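Long-range contacts in purine nucleoside phosphorylase (Grouper iridovirus, PDB 3KHS), which probably catalyses the phosphorolysis of purine nucleosides such as inosine and guanosine, releasing the free base and ribose 1-phosphate in purine salvage: residues A11-K16 and S48-F53; D5-T10 and M97-A102; I172-E177 and T269-L274; R168-S173 and E277-E282. All coordinates share one frame; numbering follows the deposited sequence.

Contact 1. Residues A11-K16 and S48-F53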
loop_
_atom_site.group_PDB
_atom_site.type_symbol
_atom_site.label_atom_id
_atom_site.label_comp_id
_atom_site.label_asym_id
_atom_site.label_seq_id
_atom_site.Cartn_x
_atom_site.Cartn_y
_atom_site.Cartn_z
ATOM N N ALA B 11 -18.526 -5.978 -24.278
ATOM C CA ALA B 11 -18.097 -5.633 -25.634
ATOM C C ALA B 11 -19.135 -6.090 -26.660
ATOM O O ALA B 11 -19.528 -5.319 -27.534
ATOM C CB ALA B 11 -16.724 -6.261 -25.953
ATOM N N ALA B 12 -19.583 -7.341 -26.545
ATOM C CA ALA B 12 -20.568 -7.865 -27.471
ATOM C C ALA B 12 -21.817 -6.991 -27.478
ATOM O O ALA B 12 -22.459 -6.832 -28.514
ATOM C CB ALA B 12 -20.923 -9.301 -27.109
ATOM N N TRP B 13 -22.157 -6.409 -26.332
ATOM C CA TRP B 13 -23.341 -5.563 -26.245
ATOM C C TRP B 13 -23.109 -4.229 -26.937
ATOM O O TRP B 13 -24.027 -3.650 -27.526
ATOM C CB TRP B 13 -23.727 -5.345 -24.777
ATOM C CG TRP B 13 -24.928 -4.489 -24.552
ATOM C CD1 TRP B 13 -26.217 -4.917 -24.364
ATOM C CD2 TRP B 13 -24.966 -3.051 -24.437
ATOM N NE1 TRP B 13 -27.056 -3.836 -24.135
ATOM C CE2 TRP B 13 -26.313 -2.683 -24.175
ATOM C CE3 TRP B 13 -24.001 -2.045 -24.520
ATOM C CZ2 TRP B 13 -26.706 -1.354 -23.998
ATOM C CZ3 TRP B 13 -24.399 -0.713 -24.341
ATOM C CH2 TRP B 13 -25.742 -0.386 -24.082
ATOM N N LEU B 14 -21.884 -3.727 -26.861
ATOM C CA LEU B 14 -21.573 -2.457 -27.505
ATOM C C LEU B 14 -21.482 -2.710 -29.001
ATOM O O LEU B 14 -21.932 -1.898 -29.801
ATOM C CB LEU B 14 -20.241 -1.883 -27.000
ATOM C CG LEU B 14 -20.205 -1.285 -25.585
ATOM C CD1 LEU B 14 -18.771 -1.328 -25.037
ATOM C CD2 LEU B 14 -20.752 0.113 -25.610
ATOM N N ASN B 15 -20.907 -3.851 -29.373
ATOM C CA ASN B 15 -20.746 -4.185 -30.779
ATOM C C ASN B 15 -22.043 -4.201 -31.552
ATOM O O ASN B 15 -22.064 -3.912 -32.740
ATOM C CB ASN B 15 -20.043 -5.521 -30.925
ATOM C CG ASN B 15 -18.561 -5.362 -31.067
ATOM O OD1 ASN B 15 -17.790 -6.285 -30.794
ATOM N ND2 ASN B 15 -18.144 -4.178 -31.508
ATOM N N LYS B 16 -23.131 -4.532 -30.881
ATOM C CA LYS B 16 -24.420 -4.570 -31.545
ATOM C C LYS B 16 -24.704 -3.247 -32.242
ATOM O O LYS B 16 -25.366 -3.207 -33.279
ATOM C CB LYS B 16 -25.540 -4.874 -30.533
ATOM C CG LYS B 16 -25.767 -6.373 -30.281
ATOM C CD LYS B 16 -26.681 -6.640 -29.077
ATOM C CE LYS B 16 -28.047 -5.978 -29.206
ATOM N NZ LYS B 16 -28.713 -5.890 -27.878
ATOM N N SER B 48 -23.589 5.027 -17.898
ATOM C CA SER B 48 -24.716 4.552 -17.123
ATOM C C SER B 48 -25.564 3.480 -17.806
ATOM O O SER B 48 -26.235 2.691 -17.138
ATOM C CB SER B 48 -25.586 5.740 -16.745
ATOM O OG SER B 48 -26.035 6.416 -17.901
ATOM N N ASP B 49 -25.537 3.451 -19.133
ATOM C CA ASP B 49 -26.317 2.469 -19.879
ATOM C C ASP B 49 -25.477 1.258 -20.237
ATOM O O ASP B 49 -26.000 0.258 -20.724
ATOM C CB ASP B 49 -26.871 3.057 -21.189
ATOM C CG ASP B 49 -27.812 4.231 -20.969
ATOM O OD1 ASP B 49 -28.622 4.197 -20.019
ATOM O OD2 ASP B 49 -27.758 5.192 -21.766
ATOM N N ILE B 50 -24.171 1.348 -20.017
ATOM C CA ILE B 50 -23.317 0.230 -20.352
ATOM C C ILE B 50 -23.266 -0.820 -19.253
ATOM O O ILE B 50 -22.989 -0.530 -18.093
ATOM C CB ILE B 50 -21.878 0.685 -20.666
ATOM C CG1 ILE B 50 -21.890 1.717 -21.782
ATOM C CG2 ILE B 50 -21.031 -0.502 -21.056
ATOM C CD1 ILE B 50 -20.504 2.192 -22.141
ATOM N N PRO B 51 -23.561 -2.064 -19.622
ATOM C CA PRO B 51 -23.568 -3.241 -18.765
ATOM C C PRO B 51 -22.190 -3.484 -18.136
ATOM O O PRO B 51 -21.184 -3.471 -18.836
ATOM C CB PRO B 51 -23.925 -4.352 -19.740
ATOM C CG PRO B 51 -24.847 -3.681 -20.698
ATOM C CD PRO B 51 -24.245 -2.328 -20.904
ATOM N N ASN B 52 -22.157 -3.731 -16.831
ATOM C CA ASN B 52 -20.907 -4.018 -16.122
ATOM C C ASN B 52 -19.977 -2.829 -15.857
ATOM O O ASN B 52 -19.031 -2.971 -15.098
ATOM C CB ASN B 52 -20.106 -5.102 -16.857
ATOM C CG ASN B 52 -20.780 -6.458 -16.844
ATOM O OD1 ASN B 52 -21.255 -6.918 -15.813
ATOM N ND2 ASN B 52 -20.789 -7.123 -17.994
ATOM N N PHE B 53 -20.223 -1.679 -16.488
ATOM C CA PHE B 53 -19.373 -0.497 -16.274
ATOM C C PHE B 53 -19.588 0.071 -14.882
ATOM O O PHE B 53 -20.729 0.181 -14.411
ATOM C CB PHE B 53 -19.692 0.606 -17.298
ATOM C CG PHE B 53 -18.577 0.891 -18.281
ATOM C CD1 PHE B 53 -17.986 -0.130 -19.013
ATOM C CD2 PHE B 53 -18.143 2.190 -18.493
ATOM C CE1 PHE B 53 -16.977 0.133 -19.943
ATOM C CE2 PHE B 53 -17.136 2.472 -19.419
ATOM C CZ PHE B 53 -16.551 1.441 -20.147
#
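Pro-51 covers one face of the Trp-13 indole, while the edge of the ring system meets, in its plane, the CD2 methyl of Leu-14, the next residue on the same helix. This is a proline CH-pi contact presented by a type II beta turn, Ile-50 to Phe-53, in the loop between the antiparallel strands 42-46 and 64-70. Pro-51 CD stands 3.6 Å from the centroid of the six-membered ring of Trp-13, only 10° off the ring normal, and Pro-51 CG carries the cover toward the five-membered part, 3.8 Å from Trp-13 CD2. The indole reaches the turn because its CG is anti to the backbone N (chi1 180°), which directs the ring from helix 3-15 across the loop. At the far rim Asp-49 O lies oblique to the ring, 3.4 Å from Trp-13 CH2. Trp-13 and Pro-51 are partly exposed, whereas Leu-14 and Ile-50 are buried and meet at about a right angle, and both also touch Leu-65 of strand 64-70. Within the turn, Ile-50 turns its extended branch over the Phe-53 ring, placing CD1 4.2 Å above the centre of that ring. The same Ile-50 CD1 meets Leu-14 CD2 at 4.1 Å.

Contact 2. Residues D5-T10 and M97-A102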
loop_
_atom_site.group_PDB
_atom_site.type_symbol
_atom_site.label_atom_id
_atom_site.label_comp_id
_atom_site.label_asym_id
_atom_site.label_seq_id
_atom_site.Cartn_x
_atom_site.Cartn_y
_atom_site.Cartn_z
ATOM N N ASP B 5 -14.510 -12.378 -18.883
ATOM C CA ASP B 5 -15.762 -12.880 -19.450
ATOM C C ASP B 5 -16.815 -11.770 -19.462
ATOM O O ASP B 5 -17.568 -11.633 -20.428
ATOM C CB ASP B 5 -16.304 -14.084 -18.674
ATOM C CG ASP B 5 -15.596 -15.368 -19.025
ATOM O OD1 ASP B 5 -15.421 -15.653 -20.232
ATOM O OD2 ASP B 5 -15.221 -16.103 -18.087
ATOM N N LEU B 6 -16.867 -10.974 -18.400
ATOM C CA LEU B 6 -17.826 -9.880 -18.336
ATOM C C LEU B 6 -17.452 -8.781 -19.336
ATOM O O LEU B 6 -18.329 -8.106 -19.906
ATOM C CB LEU B 6 -17.898 -9.344 -16.902
ATOM C CG LEU B 6 -18.420 -10.416 -15.933
ATOM C CD1 LEU B 6 -18.296 -9.965 -14.499
ATOM C CD2 LEU B 6 -19.884 -10.713 -16.264
ATOM N N ALA B 7 -16.151 -8.606 -19.558
ATOM C CA ALA B 7 -15.669 -7.601 -20.510
ATOM C C ALA B 7 -16.125 -7.996 -21.907
ATOM O O ALA B 7 -16.585 -7.154 -22.675
ATOM C CB ALA B 7 -14.156 -7.502 -20.483
ATOM N N LYS B 8 -15.991 -9.281 -22.237
ATOM C CA LYS B 8 -16.433 -9.769 -23.541
ATOM C C LYS B 8 -17.936 -9.539 -23.734
ATOM O O LYS B 8 -18.375 -9.132 -24.807
ATOM C CB LYS B 8 -16.097 -11.243 -23.681
ATOM C CG LYS B 8 -14.615 -11.478 -23.875
ATOM C CD LYS B 8 -14.302 -12.948 -23.912
ATOM C CE LYS B 8 -12.810 -13.180 -23.864
ATOM N NZ LYS B 8 -12.496 -14.609 -23.557
ATOM N N GLU B 9 -18.717 -9.788 -22.685
ATOM C CA GLU B 9 -20.154 -9.599 -22.745
ATOM C C GLU B 9 -20.443 -8.128 -22.983
ATOM O O GLU B 9 -21.217 -7.773 -23.878
ATOM C CB GLU B 9 -20.807 -10.101 -21.447
ATOM C CG GLU B 9 -22.168 -9.475 -21.114
ATOM C CD GLU B 9 -22.715 -9.924 -19.758
ATOM O OE1 GLU B 9 -22.066 -9.667 -18.705
ATOM O OE2 GLU B 9 -23.807 -10.541 -19.755
ATOM N N THR B 10 -19.816 -7.270 -22.187
ATOM C CA THR B 10 -19.994 -5.835 -22.341
ATOM C C THR B 10 -19.616 -5.423 -23.759
ATOM O O THR B 10 -20.306 -4.615 -24.373
ATOM C CB THR B 10 -19.123 -5.080 -21.333
ATOM O OG1 THR B 10 -19.692 -5.231 -20.030
ATOM C CG2 THR B 10 -19.029 -3.621 -21.686
ATOM N N MET B 97 -10.518 -1.039 -19.630
ATOM C CA MET B 97 -9.368 -1.443 -20.442
ATOM C C MET B 97 -9.559 -2.871 -20.935
ATOM O O MET B 97 -9.118 -3.224 -22.042
ATOM C CB MET B 97 -8.041 -1.393 -19.669
ATOM C CG MET B 97 -7.428 -0.010 -19.524
ATOM S SD MET B 97 -7.153 0.853 -21.056
ATOM C CE MET B 97 -8.610 1.944 -21.102
ATOM N N ARG B 98 -10.176 -3.705 -20.101
ATOM C CA ARG B 98 -10.416 -5.078 -20.504
ATOM C C ARG B 98 -11.478 -5.038 -21.612
ATOM O O ARG B 98 -11.402 -5.792 -22.577
ATOM C CB ARG B 98 -10.860 -5.912 -19.299
ATOM C CG ARG B 98 -9.749 -6.121 -18.284
ATOM C CD ARG B 98 -10.145 -7.071 -17.151
ATOM N NE ARG B 98 -9.033 -7.332 -16.226
ATOM C CZ ARG B 98 -8.615 -6.484 -15.278
ATOM N NH1 ARG B 98 -9.214 -5.324 -15.120
ATOM N NH2 ARG B 98 -7.593 -6.798 -14.489
ATOM N N VAL B 99 -12.439 -4.128 -21.484
ATOM C CA VAL B 99 -13.476 -3.973 -22.501
ATOM C C VAL B 99 -12.813 -3.524 -23.826
ATOM O O VAL B 99 -13.092 -4.080 -24.888
ATOM C CB VAL B 99 -14.537 -2.953 -22.027
ATOM C CG1 VAL B 99 -15.490 -2.614 -23.128
ATOM C CG2 VAL B 99 -15.302 -3.520 -20.820
ATOM N N PHE B 100 -11.941 -2.519 -23.757
ATOM C CA PHE B 100 -11.226 -2.054 -24.941
ATOM C C PHE B 100 -10.620 -3.250 -25.659
ATOM O O PHE B 100 -10.770 -3.386 -26.858
ATOM C CB PHE B 100 -10.089 -1.100 -24.560
ATOM C CG PHE B 100 -10.484 0.360 -24.545
ATOM C CD1 PHE B 100 -11.795 0.740 -24.336
ATOM C CD2 PHE B 100 -9.525 1.341 -24.671
ATOM C CE1 PHE B 100 -12.137 2.054 -24.251
ATOM C CE2 PHE B 100 -9.858 2.685 -24.586
ATOM C CZ PHE B 100 -11.157 3.042 -24.375
ATOM N N LYS B 101 -9.931 -4.114 -24.925
ATOM C CA LYS B 101 -9.311 -5.282 -25.529
ATOM C C LYS B 101 -10.349 -6.172 -26.215
ATOM O O LYS B 101 -10.175 -6.575 -27.366
ATOM C CB LYS B 101 -8.577 -6.114 -24.481
ATOM C CG LYS B 101 -7.901 -7.370 -25.032
ATOM C CD LYS B 101 -7.812 -8.440 -23.967
ATOM C CE LYS B 101 -6.680 -9.433 -24.227
ATOM N NZ LYS B 101 -6.620 -9.838 -25.644
ATOM N N ALA B 102 -11.423 -6.470 -25.491
ATOM C CA ALA B 102 -12.501 -7.304 -25.996
ATOM C C ALA B 102 -13.123 -6.722 -27.256
ATOM O O ALA B 102 -13.715 -7.444 -28.033
ATOM C CB ALA B 102 -13.578 -7.469 -24.913
#
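Thr-10 OG1 is gripped by two groups of the loop between strands 42-46 and 64-70, hydrogen-bonding to Pro-51 O and to Asn-52 ND2, while the other branch of the same side chain serves the helix contact. With OG1 beside the backbone N (chi1 -73°), CG2 swings to the face turned toward helix 95-102 and packs on Val-99, 3.8 Å from its CG2 and 4.0 Å from its CG1. The two branched side chains cross at about a right angle. One turn earlier, Ala-7 makes the close approach: its CB rests on the backbone of Arg-98, 3.8 Å from the carbonyl C, and lies equally near Arg-98 CB. The helices cross at -60° with axes 8.1 Å apart, a close helix-helix packing that the small side chains of Ala-7 and Ala-102 allow. From the opposing helix, Ala-102 CB sits 3.8 Å from Ala-7 O and 3.9 Å from Lys-8 CA, touching backbone more than side chain. Of the Arg-98 side chain, only CB comes close; the rest, extended from CG to NE, leads the guanidinium away to Pro-143 O and Thr-94 OG1. Phe-95, at the start of helix 95-102, also packs on Ala-7 and Thr-10.

Contact 3. Residues I172-E177 and T269-L274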
loop_
_atom_site.group_PDB
_atom_site.type_symbol
_atom_site.label_atom_id
_atom_site.label_comp_id
_atom_site.label_asym_id
_atom_site.label_seq_id
_atom_site.Cartn_x
_atom_site.Cartn_y
_atom_site.Cartn_z
ATOM N N ILE B 172 6.413 12.795 -29.525
ATOM C CA ILE B 172 7.446 13.825 -29.443
ATOM C C ILE B 172 7.533 14.629 -30.740
ATOM O O ILE B 172 7.571 15.854 -30.726
ATOM C CB ILE B 172 8.810 13.195 -29.198
ATOM C CG1 ILE B 172 8.786 12.427 -27.878
ATOM C CG2 ILE B 172 9.883 14.265 -29.228
ATOM C CD1 ILE B 172 8.497 13.298 -26.692
ATOM N N SER B 173 7.566 13.908 -31.854
ATOM C CA SER B 173 7.649 14.483 -33.183
ATOM C C SER B 173 6.387 15.288 -33.523
ATOM O O SER B 173 6.440 16.352 -34.159
ATOM C CB SER B 173 7.849 13.333 -34.181
ATOM O OG SER B 173 7.446 13.713 -35.484
ATOM N N ALA B 174 5.246 14.776 -33.097
ATOM C CA ALA B 174 3.996 15.466 -33.361
ATOM C C ALA B 174 3.977 16.788 -32.612
ATOM O O ALA B 174 3.414 17.775 -33.082
ATOM C CB ALA B 174 2.826 14.600 -32.924
ATOM N N ALA B 175 4.594 16.791 -31.434
ATOM C CA ALA B 175 4.668 17.977 -30.597
ATOM C C ALA B 175 5.545 18.997 -31.311
ATOM O O ALA B 175 5.162 20.162 -31.455
ATOM C CB ALA B 175 5.262 17.624 -29.238
ATOM N N ARG B 176 6.720 18.554 -31.755
ATOM C CA ARG B 176 7.634 19.424 -32.483
ATOM C C ARG B 176 6.867 20.026 -33.649
ATOM O O ARG B 176 6.752 21.244 -33.790
ATOM C CB ARG B 176 8.814 18.623 -33.033
ATOM C CG ARG B 176 9.642 19.365 -34.081
ATOM C CD ARG B 176 10.595 18.420 -34.805
ATOM N NE ARG B 176 9.895 17.261 -35.373
ATOM C CZ ARG B 176 9.079 17.299 -36.429
ATOM N NH1 ARG B 176 8.847 18.445 -37.066
ATOM N NH2 ARG B 176 8.476 16.185 -36.844
ATOM N N GLU B 177 6.325 19.145 -34.472
ATOM C CA GLU B 177 5.564 19.522 -35.646
ATOM C C GLU B 177 4.472 20.544 -35.354
ATOM O O GLU B 177 4.132 21.354 -36.215
ATOM C CB GLU B 177 4.961 18.250 -36.215
ATOM C CG GLU B 177 4.566 18.261 -37.659
ATOM C CD GLU B 177 4.286 16.840 -38.150
ATOM O OE1 GLU B 177 5.152 15.945 -37.924
ATOM O OE2 GLU B 177 3.207 16.632 -38.756
ATOM N N THR B 269 -5.768 18.065 -27.788
ATOM C CA THR B 269 -6.597 17.512 -28.850
ATOM C C THR B 269 -5.827 17.460 -30.161
ATOM O O THR B 269 -5.879 16.457 -30.873
ATOM C CB THR B 269 -7.854 18.351 -29.085
ATOM O OG1 THR B 269 -8.653 18.375 -27.892
ATOM C CG2 THR B 269 -8.672 17.756 -30.235
ATOM N N ALA B 270 -5.124 18.547 -30.485
ATOM C CA ALA B 270 -4.329 18.608 -31.702
ATOM C C ALA B 270 -3.249 17.534 -31.681
ATOM O O ALA B 270 -3.058 16.804 -32.661
ATOM C CB ALA B 270 -3.696 19.978 -31.835
ATOM N N LEU B 271 -2.538 17.440 -30.561
ATOM C CA LEU B 271 -1.467 16.450 -30.407
ATOM C C LEU B 271 -1.969 15.024 -30.630
ATOM O O LEU B 271 -1.363 14.255 -31.366
ATOM C CB LEU B 271 -0.835 16.559 -29.007
ATOM C CG LEU B 271 0.255 15.540 -28.589
ATOM C CD1 LEU B 271 1.403 15.578 -29.548
ATOM C CD2 LEU B 271 0.784 15.847 -27.198
ATOM N N VAL B 272 -3.070 14.671 -29.974
ATOM C CA VAL B 272 -3.653 13.342 -30.103
ATOM C C VAL B 272 -4.059 13.040 -31.555
ATOM O O VAL B 272 -3.826 11.934 -32.048
ATOM C CB VAL B 272 -4.911 13.186 -29.145
ATOM C CG1 VAL B 272 -5.608 11.847 -29.377
ATOM C CG2 VAL B 272 -4.464 13.234 -27.686
ATOM N N LYS B 273 -4.658 14.025 -32.232
ATOM C CA LYS B 273 -5.080 13.846 -33.616
ATOM C C LYS B 273 -3.889 13.595 -34.528
ATOM O O LYS B 273 -3.891 12.632 -35.311
ATOM C CB LYS B 273 -5.872 15.060 -34.103
ATOM C CG LYS B 273 -7.170 15.253 -33.345
ATOM C CD LYS B 273 -8.027 16.407 -33.876
ATOM C CE LYS B 273 -8.384 16.224 -35.350
ATOM N NZ LYS B 273 -9.320 17.291 -35.832
ATOM N N LEU B 274 -2.859 14.431 -34.409
ATOM C CA LEU B 274 -1.674 14.266 -35.245
ATOM C C LEU B 274 -1.031 12.914 -34.976
ATOM O O LEU B 274 -0.510 12.278 -35.889
ATOM C CB LEU B 274 -0.650 15.380 -34.987
ATOM C CG LEU B 274 0.109 15.958 -36.200
ATOM C CD1 LEU B 274 1.321 16.710 -35.674
ATOM C CD2 LEU B 274 0.551 14.855 -37.192
#
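Ala-174 forms the tight centre of this helix crossing, its CB held between two leucine methyls: Leu-271 CD1 and Leu-274 CD1 each lie 3.8 Å from it. The two helices cross at 123°, running more against than along each other, and their axes come within 9.2 Å, a spacing that one short residue facing two leucines allows. Leu-271 starts beside the interface, but with CG anti to the backbone N (chi1 176°) its CD1 methyl is carried across to the backbone of helix 172-177, 3.9 Å from Ala-175 N. Leu-274 CD1 lies against the backbone of the opposing helix, 3.5 Å from Ala-174 O.

The side of Glu-177 is looser and open to solvent. Its extended chain lies obliquely over Leu-274, and Glu-177 OE2 stands 3.6 Å from Leu-274 CD2, a polar oxygen resting against a methyl without a bond between them. The other carboxylate oxygen turns back along its own helix, where Glu-177 OE1 forms a long salt bridge of 3.5 Å to Arg-176 NH2. That same nitrogen donates to Ser-173 OG at 3.0 Å, with the oxygen tilted 23° from the guanidinium plane; these polar groups line the exposed flank.

Inward, the two helices pack on strand 126-129 of the mixed sheet: Leu-271 on Phe-126 and Ile-172 on Val-128. Along the crossing, Leu-178 of helix 165-178 extends the contact to Ala-270 and Leu-274, and Val-275 of helix 257-279 adds to the cover of Ala-174.

Contact 4. Residues R168-S173 and E277-E282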
loop_
_atom_site.group_PDB
_atom_site.type_symbol
_atom_site.label_atom_id
_atom_site.label_comp_id
_atom_site.label_asym_id
_atom_site.label_seq_id
_atom_site.Cartn_x
_atom_site.Cartn_y
_atom_site.Cartn_z
ATOM N N ARG B 168 5.829 6.800 -28.549
ATOM C CA ARG B 168 6.422 7.957 -27.906
ATOM C C ARG B 168 7.080 8.839 -28.965
ATOM O O ARG B 168 6.864 10.055 -28.988
ATOM C CB ARG B 168 7.457 7.528 -26.870
ATOM C CG ARG B 168 6.836 7.109 -25.589
ATOM C CD ARG B 168 7.629 6.032 -24.945
ATOM N NE ARG B 168 8.964 6.482 -24.649
ATOM C CZ ARG B 168 9.887 5.714 -24.093
ATOM N NH1 ARG B 168 9.608 4.454 -23.779
ATOM N NH2 ARG B 168 11.084 6.209 -23.846
ATOM N N LYS B 169 7.874 8.229 -29.847
ATOM C CA LYS B 169 8.536 8.988 -30.910
ATOM C C LYS B 169 7.507 9.756 -31.691
ATOM O O LYS B 169 7.691 10.928 -31.975
ATOM C CB LYS B 169 9.323 8.066 -31.854
ATOM C CG LYS B 169 10.560 7.463 -31.194
ATOM C CD LYS B 169 11.319 6.569 -32.126
ATOM C CE LYS B 169 12.472 5.890 -31.410
ATOM N NZ LYS B 169 12.894 4.661 -32.172
ATOM N N TYR B 170 6.410 9.108 -32.040
ATOM C CA TYR B 170 5.366 9.803 -32.779
ATOM C C TYR B 170 4.863 11.003 -31.982
ATOM O O TYR B 170 4.650 12.080 -32.533
ATOM C CB TYR B 170 4.185 8.867 -33.068
ATOM C CG TYR B 170 4.493 7.694 -33.974
ATOM C CD1 TYR B 170 5.485 7.783 -34.954
ATOM C CD2 TYR B 170 3.730 6.526 -33.913
ATOM C CE1 TYR B 170 5.710 6.747 -35.854
ATOM C CE2 TYR B 170 3.941 5.480 -34.812
ATOM C CZ TYR B 170 4.933 5.596 -35.784
ATOM O OH TYR B 170 5.142 4.579 -36.701
ATOM N N ALA B 171 4.670 10.817 -30.679
ATOM C CA ALA B 171 4.167 11.902 -29.856
ATOM C C ALA B 171 5.137 13.080 -29.774
ATOM O O ALA B 171 4.723 14.225 -29.932
ATOM C CB ALA B 171 3.819 11.396 -28.466
ATOM N N ILE B 172 6.413 12.795 -29.525
ATOM C CA ILE B 172 7.446 13.825 -29.443
ATOM C C ILE B 172 7.533 14.629 -30.740
ATOM O O ILE B 172 7.571 15.854 -30.726
ATOM C CB ILE B 172 8.810 13.195 -29.198
ATOM C CG1 ILE B 172 8.786 12.427 -27.878
ATOM C CG2 ILE B 172 9.883 14.265 -29.228
ATOM C CD1 ILE B 172 8.497 13.298 -26.692
ATOM N N SER B 173 7.566 13.908 -31.854
ATOM C CA SER B 173 7.649 14.483 -33.183
ATOM C C SER B 173 6.387 15.288 -33.523
ATOM O O SER B 173 6.440 16.352 -34.159
ATOM C CB SER B 173 7.849 13.333 -34.181
ATOM O OG SER B 173 7.446 13.713 -35.484
ATOM N N GLU B 277 -2.823 10.278 -36.727
ATOM C CA GLU B 277 -2.527 10.287 -38.152
ATOM C C GLU B 277 -1.262 9.471 -38.420
ATOM O O GLU B 277 -1.252 8.629 -39.305
ATOM C CB GLU B 277 -2.342 11.710 -38.667
ATOM C CG GLU B 277 -2.355 11.808 -40.180
ATOM C CD GLU B 277 -2.102 13.221 -40.661
ATOM O OE1 GLU B 277 -2.691 14.164 -40.078
ATOM O OE2 GLU B 277 -1.319 13.386 -41.628
ATOM N N LYS B 278 -0.199 9.711 -37.652
ATOM C CA LYS B 278 1.060 8.970 -37.811
ATOM C C LYS B 278 0.880 7.472 -37.555
ATOM O O LYS B 278 1.625 6.648 -38.095
ATOM C CB LYS B 278 2.135 9.509 -36.851
ATOM C CG LYS B 278 2.529 10.943 -37.127
ATOM C CD LYS B 278 3.321 11.552 -35.991
ATOM C CE LYS B 278 3.932 12.871 -36.411
ATOM N NZ LYS B 278 4.964 12.660 -37.496
ATOM N N ILE B 279 -0.093 7.125 -36.714
ATOM C CA ILE B 279 -0.383 5.732 -36.390
ATOM C C ILE B 279 -1.051 5.013 -37.563
ATOM O O ILE B 279 -0.782 3.838 -37.810
ATOM C CB ILE B 279 -1.320 5.637 -35.167
ATOM C CG1 ILE B 279 -0.617 6.182 -33.929
ATOM C CG2 ILE B 279 -1.734 4.197 -34.936
ATOM C CD1 ILE B 279 -1.474 6.156 -32.665
ATOM N N ARG B 280 -1.924 5.721 -38.274
ATOM C CA ARG B 280 -2.635 5.153 -39.412
ATOM C C ARG B 280 -1.684 4.530 -40.438
ATOM O O ARG B 280 -2.111 3.842 -41.360
ATOM C CB ARG B 280 -3.501 6.233 -40.068
ATOM C CG ARG B 280 -4.222 5.776 -41.317
ATOM C CD ARG B 280 -5.235 6.805 -41.794
ATOM N NE ARG B 280 -4.708 8.171 -41.823
ATOM C CZ ARG B 280 -3.570 8.536 -42.408
ATOM N NH1 ARG B 280 -2.811 7.638 -43.027
ATOM N NH2 ARG B 280 -3.194 9.812 -42.373
ATOM N N GLY B 281 -0.388 4.762 -40.265
ATOM C CA GLY B 281 0.583 4.192 -41.177
ATOM C C GLY B 281 1.085 2.839 -40.700
ATOM O O GLY B 281 2.002 2.274 -41.303
ATOM N N GLU B 282 0.501 2.323 -39.617
ATOM C CA GLU B 282 0.903 1.024 -39.078
ATOM C C GLU B 282 -0.229 0.288 -38.329
ATOM O O GLU B 282 -0.238 0.216 -37.095
ATOM C CB GLU B 282 2.140 1.174 -38.163
ATOM C CG GLU B 282 1.904 1.834 -36.787
ATOM C CD GLU B 282 3.086 1.662 -35.818
ATOM O OE1 GLU B 282 3.444 0.520 -35.463
ATOM O OE2 GLU B 282 3.662 2.680 -35.406
#
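Helix 168-173 passes the C-terminal end of helix 257-279, with the CA atoms of Tyr-170 and Lys-278 6.7 Å apart and a type I beta turn running from Ile-279 to Glu-282. Tyr-170 and Lys-278 run alongside each other in opposite senses, so that the lysine's aliphatic chain covers the tyrosine from root to ring. Lys-278 CB lies over one face of the ring, 4.1 Å above its plane and displaced toward the rim, and Lys-278 CD rests 3.7 Å from Tyr-170 O. Extended as far as CE, the lysine bends at its last torsion (chi4 -65°), which brings NZ to Ser-173 OG, whose firmer partner is Arg-176 NH2, for a weak hydrogen bond of 3.4 Å. The ammonium also has a long, weak ion pair with Glu-177 OE1. Ile-279 CG1 meets the ring obliquely, 4.4 Å from Tyr-170 CD2.

At the other end of the ring, Tyr-170 OH points to the Glu-282 carboxylate, and a hydrogen bond to OE2 is likely, although that oxygen is modelled too close to the ring for its length to be trusted. Glu-282 OE1 forms a salt bridge with Arg-231 of strand 231-241, which ties this carboxylate to the sheet. This is surface helix-helix packing, in which the last helix of the mixed alpha/beta fold of the PNP/MTAP phosphorylase family lies against helix 165-178.

In the fold
The four contacts form two pairs on separate parts of the chain, with 26 to 31 Å between centres from one pair to the other. Contacts 1 and 2 share helix 3-15, which meets a loop in one and helix 95-102 in the other; both are partly buried, the first through an aromatic-proline face, the second through alanines. Contacts 3 and 4 both join helix 165-178 to helix 257-279, their centres about 8 Å apart. Contact 3 is buried and chiefly apolar, whereas contact 4 lies at the surface and adds polar groups near the C-terminus. Along the chain, contact 1 nests inside contact 2, and both close before the second pair opens.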